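Long-range contacts in uncharacterized hypothetical protein (Bacteroides uniformis, PDB 4EIU), which is of unknown function but belongs to the DUF3823 family, whose N-terminal domain is grouped with the transthyretin-like folds: residues 136-141 with 194-199; 167-172 with 182-187; 34-39 with 53-58. One frame throughout, in Å; residues are numbered along the deposited sequence.

Interaction 1: 136-141 with 194-199; sequences VTRGVS and SFEGLL
Arg138 and Glu196 reach each other with the same first turn: in each, CG lies anti to the carbonyl carbon and beside the backbone N (chi1 -64° and -76°), and a second bend at chi2 brings the charged end round to its partner. NH2 of Arg138 comes within 2.7 Å of OE2 of Glu196, a salt bridge with OE2 at the guanidinium's edge, near its plane. The two flat groups are nearly coplanar, but the N-H points poorly at the oxygen (128°), leaving the hydrogen bond weak. A water adds a second link, accepting from Arg138 NE and donating to Glu196 OE1, 2.9 Å from each. Beside the ion pair, Leu199 lies against the strand: its CD1 comes 3.7 Å from Arg138 NE, and its CD2 branch sits against Val136 O and Thr137 CA. The CA of Leu199 also makes a C-H...O contact of 3.4 Å with Val136 O. Val136 CB meets the Phe195 ring obliquely, 3.7 Å from CZ, with the two methyls reaching CE2 and CZ. A further water joins Val136 N to Leu198 O. Strand 162-170 packs Ile165 against both Val136 and Phe195. Leu160 O holds Arg138 NH1, so the guanidinium is gripped from more than one direction. Here a short 3-10 turn is joined to the end of strand 129-138 by apolar packing alongside a water-assisted ion pair; the carboxylate, with Leu160 O on NH1, probably limits the rotation of the guanidinium and offsets part of its charge.

Interaction 2: 167-172 with 182-187; sequences FFVSYS and ERWSSS
Ser185 puts its hydroxyl into the strand pairing: Val169 N donates to Ser185 OG over 3.0 Å, almost perfectly straight at 177°, so a side-chain oxygen accepts the amide proton. The same OG is also hydrogen-bonded to Asp181 O, which ties the serine to the chain just before its segment. Next along, Phe167 and Ser186 form an antiparallel hydrogen-bonded pair, each amide meeting the other's carbonyl oxygen: Phe167 N to Ser186 O is 2.9 Å, and Ser186 N to Phe167 O is the same length. Ser186 OG lies at the edge of the Phe167 ring, near its plane and 3.4 Å from Phe167 CB, and is held by Gln206 O. At the other end the contact becomes aromatic. With CG anti to the carbonyl carbon (chi1 -52°), the Trp184 indole swings beside its backbone N and out toward Tyr171, turning the edge of its six-membered ring to the tyrosine's face in an offset edge-to-face pair, centroids 5.2 Å apart and planes 81° apart. CZ3 of Trp184 lies over the Tyr171 face toward its rim, while CH2 comes 3.4 Å from Tyr171 OH; Trp184 CB packs on Val169 CG1. Arg183, salt-bridged to Asp181, brings NH2 to 3.5 Å from Tyr171 CE2. With an alanine in place of Tyr171, the indole of Trp184 would probably be freer to turn and Arg215 left without its cation-pi partner. The pairing forms the outer edge of a four-stranded antiparallel sheet: 186-189 lies outside 162-170, strand 216-225 on the inner side packs Val219 against Phe167 and Val169, and Ile205 of strand 202-206 touches Phe167 and Ser186.

Interaction 3: 34-39 with 53-58; sequences IRVRLT and FYCMMD
Phe53 lays its ring over Val36, both on the same face of the sheet. Its CG sits between the backbone N and the carbonyl carbon (chi1 64°), a crowded position that folds the ring back across the strand pair. Val36 CB sits under the ring face, 3.9 Å from its centroid, in a CH-pi contact, and Val36 CG1 presses on CZ. Leu38 borders the ring at its edge, with CD1 3.6 Å from Phe53 CE1. Farther along, Cys55 SG fits the hollow between Ile34 and Val36 CG2, 3.6 Å from Ile34 CG2 and looser against the valine. On the reverse face Tyr54 lies obliquely along the aliphatic part of Arg35: its CE2 is 3.5 Å from Arg35 CB, and its OH reaches CG and CD, while the guanidinium goes on to a salt bridge with Asp76. Arg35 and Tyr54 form the antiparallel non-hydrogen-bonded pair, Val36 and Phe53 the hydrogen-bonded one; Cys55 N adds a bond to Ile34 O over 3.0 Å, and a water spans Ile34 N and Cys55 O. Within the DUF3823 N-terminal domain, of the transthyretin clan, short strand 53-54 borders a five-stranded antiparallel sheet. Strand 69-76 flanks 35-40 on its other side, setting Ile75 against Val36 and Tyr71 and Val73 against Leu38, while Phe61 of strand 60-63 packs on Val36 and Cys55.

How the interactions relate
Interaction 3 belongs to the DUF3823 N-terminal domain and closes before the other two begin; it lies across the chain's centre from interaction 1, their centres about 26 Å apart. Interactions 1 and 2 share the later part of the chain, interaction 2 nested inside the loop that interaction 1 closes, with centres about 23 Å and nearest atoms about 10 Å apart. Strand 162-170 links the two, pairing at its far end in interaction 2 and lying against interaction 1 earlier in its course. Interactions 2 and 3 come nearer, about 7 Å between closest atoms, without touching. No active site is known; PEG fragments, probably from the crystallisation liquor, lie near Arg138, Ser186 and Phe53.

Interaction 1: 136-141 with 194-199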
ATOM      1  N   VAL A 136       4.059 -11.580   8.497  1.00 58.33           N
ATOM      2  CA  VAL A 136       2.812 -10.956   8.043  1.00 57.30           C
ATOM      3  C   VAL A 136       1.694 -11.119   9.076  1.00 55.13           C
ATOM      4  O   VAL A 136       1.413 -12.228   9.563  1.00 54.44           O
ATOM      5  CB  VAL A 136       2.363 -11.514   6.678  1.00 55.63           C
ATOM      6  CG1 VAL A 136       1.054 -10.849   6.211  1.00 50.57           C
ATOM      7  CG2 VAL A 136       3.480 -11.332   5.651  1.00 53.63           C
ATOM      8  N   THR A 137       1.044 -10.013   9.409  1.00 50.29           N
ATOM      9  CA  THR A 137      -0.142 -10.042  10.295  1.00 51.96           C
ATOM     10  C   THR A 137      -1.273  -9.213   9.717  1.00 50.37           C
ATOM     11  O   THR A 137      -1.056  -8.354   8.862  1.00 47.21           O
ATOM     12  CB  THR A 137       0.187  -9.526  11.727  1.00 51.47           C
ATOM     13  OG1 THR A 137       0.867  -8.276  11.629  1.00 59.43           O
ATOM     14  CG2 THR A 137       1.076 -10.525  12.529  1.00 56.59           C
ATOM     15  N   ARG A 138      -2.495  -9.464  10.177  1.00 50.06           N
ATOM     16  CA  ARG A 138      -3.648  -8.639   9.791  1.00 48.49           C
ATOM     17  C   ARG A 138      -3.490  -7.195  10.266  1.00 44.80           C
ATOM     18  O   ARG A 138      -3.130  -6.962  11.409  1.00 50.20           O
ATOM     19  CB  ARG A 138      -4.927  -9.224  10.376  1.00 46.84           C
ATOM     20  CG  ARG A 138      -5.303 -10.593   9.853  1.00 53.42           C
ATOM     21  CD  ARG A 138      -5.653 -10.561   8.371  1.00 47.83           C
ATOM     22  NE  ARG A 138      -6.026 -11.887   7.884  1.00 52.10           N
ATOM     23  CZ  ARG A 138      -6.257 -12.162   6.600  1.00 53.59           C
ATOM     24  NH1 ARG A 138      -6.202 -11.211   5.710  1.00 45.41           N
ATOM     25  NH2 ARG A 138      -6.574 -13.387   6.197  1.00 46.48           N
ATOM     26  N   GLY A 139      -3.744  -6.230   9.400  1.00 45.12           N
ATOM     27  CA  GLY A 139      -3.626  -4.829   9.794  1.00 46.87           C
ATOM     28  C   GLY A 139      -4.929  -4.324  10.411  1.00 45.06           C
ATOM     29  O   GLY A 139      -4.946  -3.283  11.081  1.00 45.25           O
ATOM     30  N   VAL A 140      -6.024  -5.030  10.125  1.00 43.13           N
ATOM     31  CA  VAL A 140      -7.363  -4.718  10.612  1.00 43.74           C
ATOM     32  C   VAL A 140      -8.024  -6.071  10.849  1.00 43.15           C
ATOM     33  O   VAL A 140      -7.734  -7.038  10.124  1.00 46.40           O
ATOM     34  CB  VAL A 140      -8.159  -3.936   9.572  1.00 40.99           C
ATOM     35  CG1 VAL A 140      -8.272  -4.701   8.250  1.00 40.98           C
ATOM     36  CG2 VAL A 140      -9.530  -3.581  10.118  1.00 39.75           C
ATOM     37  N   SER A 141      -8.876  -6.166  11.862  1.00 43.80           N
ATOM     38  CA  SER A 141      -9.513  -7.445  12.170  1.00 51.18           C
ATOM     39  C   SER A 141     -10.397  -7.890  11.011  1.00 49.67           C
ATOM     40  O   SER A 141     -11.065  -7.068  10.308  1.00 41.93           O
ATOM     41  CB  SER A 141     -10.346  -7.373  13.446  1.00 57.68           C
ATOM     42  OG  SER A 141     -11.497  -6.601  13.208  1.00 55.76           O
ATOM     43  N   SER A 194      -4.333 -20.939   2.466  1.00 63.96           N
ATOM     44  CA  SER A 194      -3.242 -21.708   3.117  1.00 74.00           C
ATOM     45  C   SER A 194      -2.222 -20.845   3.885  1.00 72.65           C
ATOM     46  O   SER A 194      -1.396 -21.373   4.606  1.00 69.02           O
ATOM     47  CB  SER A 194      -2.498 -22.551   2.083  1.00 76.15           C
ATOM     48  OG  SER A 194      -1.979 -21.681   1.088  1.00 75.68           O
ATOM     49  N   PHE A 195      -2.252 -19.527   3.724  1.00 61.69           N
ATOM     50  CA  PHE A 195      -1.448 -18.650   4.573  1.00 59.72           C
ATOM     51  C   PHE A 195      -1.948 -18.465   6.014  1.00 61.95           C
ATOM     52  O   PHE A 195      -1.160 -18.009   6.867  1.00 63.67           O
ATOM     53  CB  PHE A 195      -1.327 -17.241   3.966  1.00 56.37           C
ATOM     54  CG  PHE A 195      -0.192 -16.455   4.556  1.00 55.04           C
ATOM     55  CD1 PHE A 195       1.105 -16.662   4.109  1.00 59.94           C
ATOM     56  CD2 PHE A 195      -0.406 -15.555   5.595  1.00 61.61           C
ATOM     57  CE1 PHE A 195       2.173 -15.981   4.674  1.00 59.32           C
ATOM     58  CE2 PHE A 195       0.652 -14.852   6.153  1.00 61.86           C
ATOM     59  CZ  PHE A 195       1.944 -15.073   5.691  1.00 66.14           C
ATOM     60  N   GLU A 196      -3.219 -18.771   6.300  1.00 60.28           N
ATOM     61  CA  GLU A 196      -3.804 -18.497   7.631  1.00 62.25           C
ATOM     62  C   GLU A 196      -2.939 -18.976   8.784  1.00 68.85           C
ATOM     63  O   GLU A 196      -2.716 -18.248   9.746  1.00 67.71           O
ATOM     64  CB  GLU A 196      -5.206 -19.112   7.780  1.00 69.84           C
ATOM     65  CG  GLU A 196      -6.318 -18.380   7.063  1.00 73.60           C
ATOM     66  CD  GLU A 196      -6.451 -16.912   7.479  1.00 92.76           C
ATOM     67  OE1 GLU A 196      -6.704 -16.622   8.673  1.00 75.94           O
ATOM     68  OE2 GLU A 196      -6.290 -16.037   6.603  1.00 81.61           O
ATOM     69  N   GLY A 197      -2.450 -20.209   8.699  1.00 71.32           N
ATOM     70  CA  GLY A 197      -1.561 -20.737   9.730  1.00 73.66           C
ATOM     71  C   GLY A 197      -0.211 -20.040   9.861  1.00 74.79           C
ATOM     72  O   GLY A 197       0.495 -20.264  10.830  1.00 78.03           O
ATOM     73  N   LEU A 198       0.162 -19.197   8.893  1.00 72.44           N
ATOM     74  CA  LEU A 198       1.445 -18.481   8.928  1.00 69.72           C
ATOM     75  C   LEU A 198       1.325 -17.032   9.411  1.00 71.08           C
ATOM     76  O   LEU A 198       2.342 -16.358   9.598  1.00 67.31           O
ATOM     77  CB  LEU A 198       2.129 -18.522   7.546  1.00 73.23           C
ATOM     78  CG  LEU A 198       2.521 -19.888   6.979  1.00 80.77           C
ATOM     79  CD1 LEU A 198       2.954 -19.807   5.523  1.00 77.77           C
ATOM     80  CD2 LEU A 198       3.619 -20.538   7.812  1.00 84.37           C
ATOM     81  N   LEU A 199       0.097 -16.538   9.606  1.00 71.05           N
ATOM     82  CA  LEU A 199      -0.093 -15.202  10.154  1.00 65.38           C
ATOM     83  C   LEU A 199       0.589 -15.090  11.496  1.00 64.45           C
ATOM     84  O   LEU A 199       0.415 -15.939  12.344  1.00 71.60           O
ATOM     85  CB  LEU A 199      -1.582 -14.834  10.277  1.00 60.85           C
ATOM     86  CG  LEU A 199      -2.281 -14.495   8.967  1.00 54.90           C
ATOM     87  CD1 LEU A 199      -3.792 -14.584   9.181  1.00 57.37           C
ATOM     88  CD2 LEU A 199      -1.905 -13.121   8.402  1.00 50.11           C
TER
HETATM   89  O   HOH W   1       3.881 -14.218   8.694  1.00 58.16           O
HETATM   90  O   HOH W   2      -7.149 -13.943   9.579  1.00 55.05           O

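Interaction 2: 167-172 with 182-187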
ATOM      1  N   PHE A 167       9.674 -10.610  -1.926  1.00 60.87           N
ATOM      2  CA  PHE A 167      10.949 -10.144  -1.435  1.00 59.38           C
ATOM      3  C   PHE A 167      11.579  -9.359  -2.585  1.00 61.05           C
ATOM      4  O   PHE A 167      12.165  -9.931  -3.502  1.00 63.21           O
ATOM      5  CB  PHE A 167      11.772 -11.348  -0.991  1.00 67.57           C
ATOM      6  CG  PHE A 167      13.066 -11.021  -0.318  1.00 71.40           C
ATOM      7  CD1 PHE A 167      13.133 -10.117   0.722  1.00 69.36           C
ATOM      8  CD2 PHE A 167      14.228 -11.695  -0.685  1.00 73.87           C
ATOM      9  CE1 PHE A 167      14.332  -9.866   1.363  1.00 69.04           C
ATOM     10  CE2 PHE A 167      15.424 -11.444  -0.049  1.00 74.68           C
ATOM     11  CZ  PHE A 167      15.479 -10.516   0.969  1.00 75.66           C
ATOM     12  N   PHE A 168      11.350  -8.042  -2.570  1.00 57.80           N
ATOM     13  CA  PHE A 168      11.841  -7.154  -3.602  1.00 60.85           C
ATOM     14  C   PHE A 168      13.303  -6.833  -3.309  1.00 62.44           C
ATOM     15  O   PHE A 168      13.673  -6.529  -2.178  1.00 59.33           O
ATOM     16  CB  PHE A 168      11.025  -5.862  -3.676  1.00 59.44           C
ATOM     17  CG  PHE A 168       9.603  -6.052  -4.147  1.00 58.14           C
ATOM     18  CD1 PHE A 168       9.331  -6.573  -5.408  1.00 57.40           C
ATOM     19  CD2 PHE A 168       8.531  -5.653  -3.349  1.00 52.93           C
ATOM     20  CE1 PHE A 168       8.015  -6.719  -5.849  1.00 57.79           C
ATOM     21  CE2 PHE A 168       7.216  -5.804  -3.779  1.00 51.00           C
ATOM     22  CZ  PHE A 168       6.956  -6.317  -5.033  1.00 56.12           C
ATOM     23  N   VAL A 169      14.133  -6.935  -4.339  1.00 63.09           N
ATOM     24  CA  VAL A 169      15.546  -6.585  -4.233  1.00 65.72           C
ATOM     25  C   VAL A 169      15.872  -5.600  -5.346  1.00 67.83           C
ATOM     26  O   VAL A 169      15.456  -5.786  -6.497  1.00 66.39           O
ATOM     27  CB  VAL A 169      16.416  -7.854  -4.323  1.00 70.84           C
ATOM     28  CG1 VAL A 169      17.900  -7.514  -4.320  1.00 68.79           C
ATOM     29  CG2 VAL A 169      16.074  -8.800  -3.177  1.00 68.17           C
ATOM     30  N   SER A 170      16.593  -4.539  -5.001  1.00 66.98           N
ATOM     31  CA  SER A 170      16.971  -3.520  -5.971  1.00 69.30           C
ATOM     32  C   SER A 170      18.283  -2.842  -5.558  1.00 70.38           C
ATOM     33  O   SER A 170      18.597  -2.729  -4.364  1.00 66.47           O
ATOM     34  CB  SER A 170      15.857  -2.480  -6.065  1.00 67.06           C
ATOM     35  OG  SER A 170      16.068  -1.543  -7.102  1.00 66.79           O
ATOM     36  N   TYR A 171      19.054  -2.392  -6.546  1.00 67.63           N
ATOM     37  CA  TYR A 171      20.167  -1.486  -6.267  1.00 72.19           C
ATOM     38  C   TYR A 171      19.655  -0.155  -5.692  1.00 68.49           C
ATOM     39  O   TYR A 171      20.380   0.525  -4.954  1.00 69.41           O
ATOM     40  CB  TYR A 171      21.005  -1.224  -7.525  1.00 80.68           C
ATOM     41  CG  TYR A 171      21.946  -2.337  -7.922  1.00 78.45           C
ATOM     42  CD1 TYR A 171      22.850  -2.871  -7.003  1.00 92.72           C
ATOM     43  CD2 TYR A 171      21.988  -2.822  -9.237  1.00 85.84           C
ATOM     44  CE1 TYR A 171      23.759  -3.864  -7.373  1.00 91.91           C
ATOM     45  CE2 TYR A 171      22.891  -3.820  -9.615  1.00 82.03           C
ATOM     46  CZ  TYR A 171      23.774  -4.338  -8.677  1.00 90.32           C
ATOM     47  OH  TYR A 171      24.686  -5.333  -9.020  1.00 98.97           O
ATOM     48  N   SER A 172      18.410   0.210  -6.001  1.00 70.44           N
ATOM     49  CA  SER A 172      17.876   1.502  -5.579  1.00 67.39           C
ATOM     50  C   SER A 172      17.217   1.456  -4.203  1.00 68.27           C
ATOM     51  O   SER A 172      16.484   0.493  -3.862  1.00 56.82           O
ATOM     52  CB  SER A 172      16.880   2.027  -6.604  1.00 65.36           C
ATOM     53  OG  SER A 172      16.172   3.118  -6.044  1.00 65.42           O
ATOM     54  N   GLU A 182      14.368  -7.850 -11.178  1.00 69.41           N
ATOM     55  CA  GLU A 182      13.859  -9.196 -11.472  1.00 73.56           C
ATOM     56  C   GLU A 182      14.908 -10.308 -11.506  1.00 84.77           C
ATOM     57  O   GLU A 182      14.553 -11.485 -11.576  1.00 83.35           O
ATOM     58  CB  GLU A 182      13.087  -9.172 -12.785  1.00 82.44           C
ATOM     59  CG  GLU A 182      11.865  -8.256 -12.726  1.00 79.27           C
ATOM     60  CD  GLU A 182      10.649  -8.852 -13.387  1.00 77.50           C
ATOM     61  OE1 GLU A 182      10.807  -9.577 -14.383  1.00 91.55           O
ATOM     62  OE2 GLU A 182       9.522  -8.596 -12.902  1.00 89.32           O
ATOM     63  N   ARG A 183      16.192  -9.963 -11.451  1.00 82.23           N
ATOM     64  CA  ARG A 183      17.233 -10.996 -11.326  1.00 85.28           C
ATOM     65  C   ARG A 183      17.207 -11.645  -9.937  1.00 80.56           C
ATOM     66  O   ARG A 183      17.518 -12.840  -9.769  1.00 81.54           O
ATOM     67  CB  ARG A 183      18.626 -10.387 -11.552  1.00 89.78           C
ATOM     68  CG  ARG A 183      18.859  -9.792 -12.933  1.00 88.80           C
ATOM     69  CD  ARG A 183      20.236  -9.132 -13.040  1.00 94.65           C
ATOM     70  NE  ARG A 183      20.254  -7.818 -12.384  1.00 87.10           N
ATOM     71  CZ  ARG A 183      21.138  -6.851 -12.640  1.00 89.14           C
ATOM     72  NH1 ARG A 183      22.098  -7.009 -13.556  1.00 87.15           N
ATOM     73  NH2 ARG A 183      21.057  -5.698 -11.985  1.00 84.49           N
ATOM     74  N   TRP A 184      16.870 -10.835  -8.935  1.00 75.06           N
ATOM     75  CA  TRP A 184      17.057 -11.202  -7.531  1.00 76.99           C
ATOM     76  C   TRP A 184      15.799 -11.145  -6.703  1.00 74.55           C
ATOM     77  O   TRP A 184      15.721 -11.793  -5.661  1.00 84.60           O
ATOM     78  CB  TRP A 184      18.116 -10.296  -6.909  1.00 76.27           C
ATOM     79  CG  TRP A 184      19.402 -10.255  -7.700  1.00 85.48           C
ATOM     80  CD1 TRP A 184      20.179 -11.332  -8.112  1.00 91.36           C
ATOM     81  CD2 TRP A 184      20.113  -9.056  -8.184  1.00 85.15           C
ATOM     82  NE1 TRP A 184      21.286 -10.899  -8.809  1.00 91.37           N
ATOM     83  CE2 TRP A 184      21.304  -9.543  -8.887  1.00 92.41           C
ATOM     84  CE3 TRP A 184      19.881  -7.681  -8.113  1.00 84.01           C
ATOM     85  CZ2 TRP A 184      22.219  -8.675  -9.480  1.00 97.37           C
ATOM     86  CZ3 TRP A 184      20.807  -6.813  -8.707  1.00 91.27           C
ATOM     87  CH2 TRP A 184      21.952  -7.303  -9.378  1.00 89.75           C
ATOM     88  N   SER A 185      14.826 -10.364  -7.138  1.00 70.85           N
ATOM     89  CA  SER A 185      13.530 -10.329  -6.455  1.00 70.34           C
ATOM     90  C   SER A 185      12.906 -11.740  -6.467  1.00 75.87           C
ATOM     91  O   SER A 185      13.145 -12.535  -7.391  1.00 76.92           O
ATOM     92  CB  SER A 185      12.603  -9.300  -7.102  1.00 66.39           C
ATOM     93  OG  SER A 185      13.127  -7.988  -6.925  1.00 64.44           O
ATOM     94  N   SER A 186      12.160 -12.061  -5.415  1.00 69.31           N
ATOM     95  CA  SER A 186      11.571 -13.372  -5.278  1.00 67.85           C
ATOM     96  C   SER A 186      10.184 -13.258  -4.701  1.00 65.08           C
ATOM     97  O   SER A 186       9.727 -12.167  -4.343  1.00 62.69           O
ATOM     98  CB  SER A 186      12.445 -14.286  -4.412  1.00 74.94           C
ATOM     99  OG  SER A 186      12.423 -13.933  -3.033  1.00 74.25           O
ATOM    100  N   SER A 187       9.503 -14.391  -4.627  1.00 63.17           N
ATOM    101  CA  SER A 187       8.194 -14.414  -4.022  1.00 67.90           C
ATOM    102  C   SER A 187       7.764 -15.808  -3.588  1.00 65.45           C
ATOM    103  O   SER A 187       8.405 -16.805  -3.948  1.00 69.75           O
ATOM    104  CB  SER A 187       7.186 -13.750  -4.969  1.00 69.34           C
ATOM    105  OG  SER A 187       6.984 -14.497  -6.141  1.00 73.39           O
TER

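Interaction 3: 34-39 with 53-58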
ATOM      1  N   ILE A  34      -0.426   4.175  -3.196  1.00 34.45           N
ATOM      2  CA  ILE A  34      -1.553   4.902  -2.586  1.00 34.78           C
ATOM      3  C   ILE A  34      -1.880   6.105  -3.452  1.00 35.69           C
ATOM      4  O   ILE A  34      -1.085   7.075  -3.537  1.00 35.53           O
ATOM      5  CB  ILE A  34      -1.282   5.354  -1.141  1.00 36.24           C
ATOM      6  CG1 ILE A  34      -0.955   4.181  -0.235  1.00 34.76           C
ATOM      7  CG2 ILE A  34      -2.469   6.211  -0.628  1.00 33.63           C
ATOM      8  CD1 ILE A  34      -0.530   4.566   1.184  1.00 34.63           C
ATOM      9  N   ARG A  35      -3.017   5.992  -4.123  1.00 33.30           N
ATOM     10  CA  ARG A  35      -3.544   6.983  -5.063  1.00 34.08           C
ATOM     11  C   ARG A  35      -4.238   8.129  -4.378  1.00 35.34           C
ATOM     12  O   ARG A  35      -5.028   7.910  -3.458  1.00 38.17           O
ATOM     13  CB  ARG A  35      -4.488   6.317  -6.056  1.00 35.51           C
ATOM     14  CG  ARG A  35      -4.808   7.133  -7.299  1.00 36.13           C
ATOM     15  CD  ARG A  35      -5.801   6.422  -8.187  1.00 38.32           C
ATOM     16  NE  ARG A  35      -7.129   6.468  -7.558  1.00 36.88           N
ATOM     17  CZ  ARG A  35      -8.229   5.924  -8.063  1.00 41.27           C
ATOM     18  NH1 ARG A  35      -8.208   5.266  -9.226  1.00 41.59           N
ATOM     19  NH2 ARG A  35      -9.364   6.011  -7.371  1.00 39.94           N
ATOM     20  N   VAL A  36      -4.003   9.335  -4.883  1.00 36.44           N
ATOM     21  CA  VAL A  36      -4.606  10.555  -4.353  1.00 38.01           C
ATOM     22  C   VAL A  36      -5.328  11.250  -5.510  1.00 41.10           C
ATOM     23  O   VAL A  36      -4.740  11.540  -6.570  1.00 40.24           O
ATOM     24  CB  VAL A  36      -3.546  11.513  -3.735  1.00 39.49           C
ATOM     25  CG1 VAL A  36      -4.226  12.710  -3.060  1.00 34.98           C
ATOM     26  CG2 VAL A  36      -2.646  10.744  -2.740  1.00 35.77           C
ATOM     27  N   ARG A  37      -6.603  11.564  -5.280  1.00 37.70           N
ATOM     28  CA  ARG A  37      -7.462  12.236  -6.271  1.00 37.15           C
ATOM     29  C   ARG A  37      -8.112  13.457  -5.658  1.00 40.87           C
ATOM     30  O   ARG A  37      -8.895  13.350  -4.667  1.00 40.66           O
ATOM     31  CB  ARG A  37      -8.532  11.231  -6.772  1.00 42.11           C
ATOM     32  CG  ARG A  37      -9.620  11.822  -7.645  1.00 47.07           C
ATOM     33  CD  ARG A  37     -10.541  10.745  -8.200  1.00 43.97           C
ATOM     34  NE  ARG A  37      -9.815   9.867  -9.113  1.00 41.87           N
ATOM     35  CZ  ARG A  37     -10.331   8.771  -9.639  1.00 52.97           C
ATOM     36  NH1 ARG A  37     -11.596   8.453  -9.379  1.00 51.97           N
ATOM     37  NH2 ARG A  37      -9.605   8.008 -10.456  1.00 48.05           N
ATOM     38  N   LEU A  38      -7.811  14.594  -6.264  1.00 41.97           N
ATOM     39  CA  LEU A  38      -8.303  15.893  -5.866  1.00 43.03           C
ATOM     40  C   LEU A  38      -9.330  16.367  -6.880  1.00 47.77           C
ATOM     41  O   LEU A  38      -9.001  16.599  -8.041  1.00 44.35           O
ATOM     42  CB  LEU A  38      -7.135  16.912  -5.794  1.00 41.44           C
ATOM     43  CG  LEU A  38      -5.847  16.520  -5.007  1.00 49.03           C
ATOM     44  CD1 LEU A  38      -4.720  17.576  -5.083  1.00 47.20           C
ATOM     45  CD2 LEU A  38      -6.139  16.188  -3.564  1.00 45.46           C
ATOM     46  N   THR A  39     -10.569  16.555  -6.426  1.00 49.54           N
ATOM     47  CA  THR A  39     -11.655  17.106  -7.246  1.00 47.61           C
ATOM     48  C   THR A  39     -12.085  18.440  -6.673  1.00 50.29           C
ATOM     49  O   THR A  39     -12.427  18.531  -5.492  1.00 49.66           O
ATOM     50  CB  THR A  39     -12.860  16.153  -7.233  1.00 48.99           C
ATOM     51  OG1 THR A  39     -12.402  14.824  -7.447  1.00 43.08           O
ATOM     52  CG2 THR A  39     -13.897  16.476  -8.298  1.00 48.38           C
ATOM     53  N   PHE A  53      -2.425  11.128  -8.447  1.00 38.80           N
ATOM     54  CA  PHE A  53      -0.988  11.059  -8.137  1.00 40.15           C
ATOM     55  C   PHE A  53      -0.788  10.154  -6.968  1.00 40.57           C
ATOM     56  O   PHE A  53      -1.780   9.696  -6.381  1.00 37.58           O
ATOM     57  CB  PHE A  53      -0.341  12.443  -7.980  1.00 39.83           C
ATOM     58  CG  PHE A  53      -0.867  13.259  -6.840  1.00 40.21           C
ATOM     59  CD1 PHE A  53      -1.936  14.126  -7.033  1.00 38.89           C
ATOM     60  CD2 PHE A  53      -0.267  13.220  -5.597  1.00 38.60           C
ATOM     61  CE1 PHE A  53      -2.424  14.898  -5.986  1.00 41.75           C
ATOM     62  CE2 PHE A  53      -0.791  13.953  -4.542  1.00 44.83           C
ATOM     63  CZ  PHE A  53      -1.864  14.808  -4.737  1.00 41.44           C
ATOM     64  N   TYR A  54       0.471   9.833  -6.670  1.00 36.25           N
ATOM     65  CA  TYR A  54       0.797   8.760  -5.726  1.00 34.44           C
ATOM     66  C   TYR A  54       1.694   9.229  -4.571  1.00 37.30           C
ATOM     67  O   TYR A  54       2.572  10.114  -4.738  1.00 38.98           O
ATOM     68  CB  TYR A  54       1.375   7.564  -6.492  1.00 38.97           C
ATOM     69  CG  TYR A  54       0.347   6.985  -7.393  1.00 35.72           C
ATOM     70  CD1 TYR A  54       0.163   7.482  -8.681  1.00 39.02           C
ATOM     71  CD2 TYR A  54      -0.499   5.969  -6.957  1.00 38.23           C
ATOM     72  CE1 TYR A  54      -0.842   6.996  -9.487  1.00 37.50           C
ATOM     73  CE2 TYR A  54      -1.508   5.484  -7.775  1.00 39.86           C
ATOM     74  CZ  TYR A  54      -1.666   6.002  -9.042  1.00 41.99           C
ATOM     75  OH  TYR A  54      -2.683   5.530  -9.825  1.00 43.17           O
ATOM     76  N   CYS A  55       1.410   8.688  -3.387  1.00 38.31           N
ATOM     77  CA  CYS A  55       2.263   8.829  -2.213  1.00 35.68           C
ATOM     78  C   CYS A  55       3.699   8.334  -2.482  1.00 37.41           C
ATOM     79  O   CYS A  55       3.933   7.408  -3.250  1.00 38.48           O
ATOM     80  CB  CYS A  55       1.748   8.058  -1.024  1.00 36.34           C
ATOM     81  SG  CYS A  55       0.175   8.671  -0.383  1.00 40.37           S
HETATM   82  N   MSE A  56       4.617   8.943  -1.772  1.00 38.47           N
HETATM   83  CA  MSE A  56       5.970   8.426  -1.601  1.00 38.25           C
HETATM   84  C   MSE A  56       5.931   7.211  -0.733  1.00 41.90           C
HETATM   85  O   MSE A  56       4.940   6.931  -0.021  1.00 37.77           O
HETATM   86  CB  MSE A  56       6.899   9.533  -1.045  1.00 39.94           C
HETATM   87  CG  MSE A  56       7.060  10.726  -2.034  1.00 41.06           C
HETATM   88 SE   MSE A  56       8.175  12.093  -1.253  0.75 42.70          SE
HETATM   89  CE  MSE A  56       6.731  12.851  -0.276  1.00 46.62           C
HETATM   90  N   MSE A  57       7.035   6.500  -0.734  1.00 41.47           N
HETATM   91  CA  MSE A  57       7.097   5.193  -0.055  1.00 45.85           C
HETATM   92  C   MSE A  57       6.803   5.259   1.416  1.00 43.92           C
HETATM   93  O   MSE A  57       6.443   4.242   1.991  1.00 43.33           O
HETATM   94  CB  MSE A  57       8.483   4.544  -0.249  1.00 44.84           C
HETATM   95  CG  MSE A  57       9.616   5.270   0.321  1.00 47.64           C
HETATM   96 SE   MSE A  57      11.276   4.437  -0.461  0.75 53.43          SE
HETATM   97  CE  MSE A  57      11.147   2.749   0.435  1.00 43.66           C
ATOM     98  N   ASP A  58       6.998   6.437   2.013  1.00 46.17           N
ATOM     99  CA  ASP A  58       6.778   6.651   3.457  1.00 44.04           C
ATOM    100  C   ASP A  58       5.310   6.942   3.855  1.00 41.26           C
ATOM    101  O   ASP A  58       5.002   7.182   5.003  1.00 47.33           O
ATOM    102  CB  ASP A  58       7.757   7.724   3.972  1.00 45.52           C
ATOM    103  CG  ASP A  58       7.393   9.137   3.528  1.00 48.86           C
ATOM    104  OD1 ASP A  58       6.489   9.357   2.705  1.00 43.48           O
ATOM    105  OD2 ASP A  58       8.070  10.040   4.004  1.00 51.83           O
TER
HETATM  106  O   HOH W   3       2.115   5.407  -3.703  1.00 35.40           O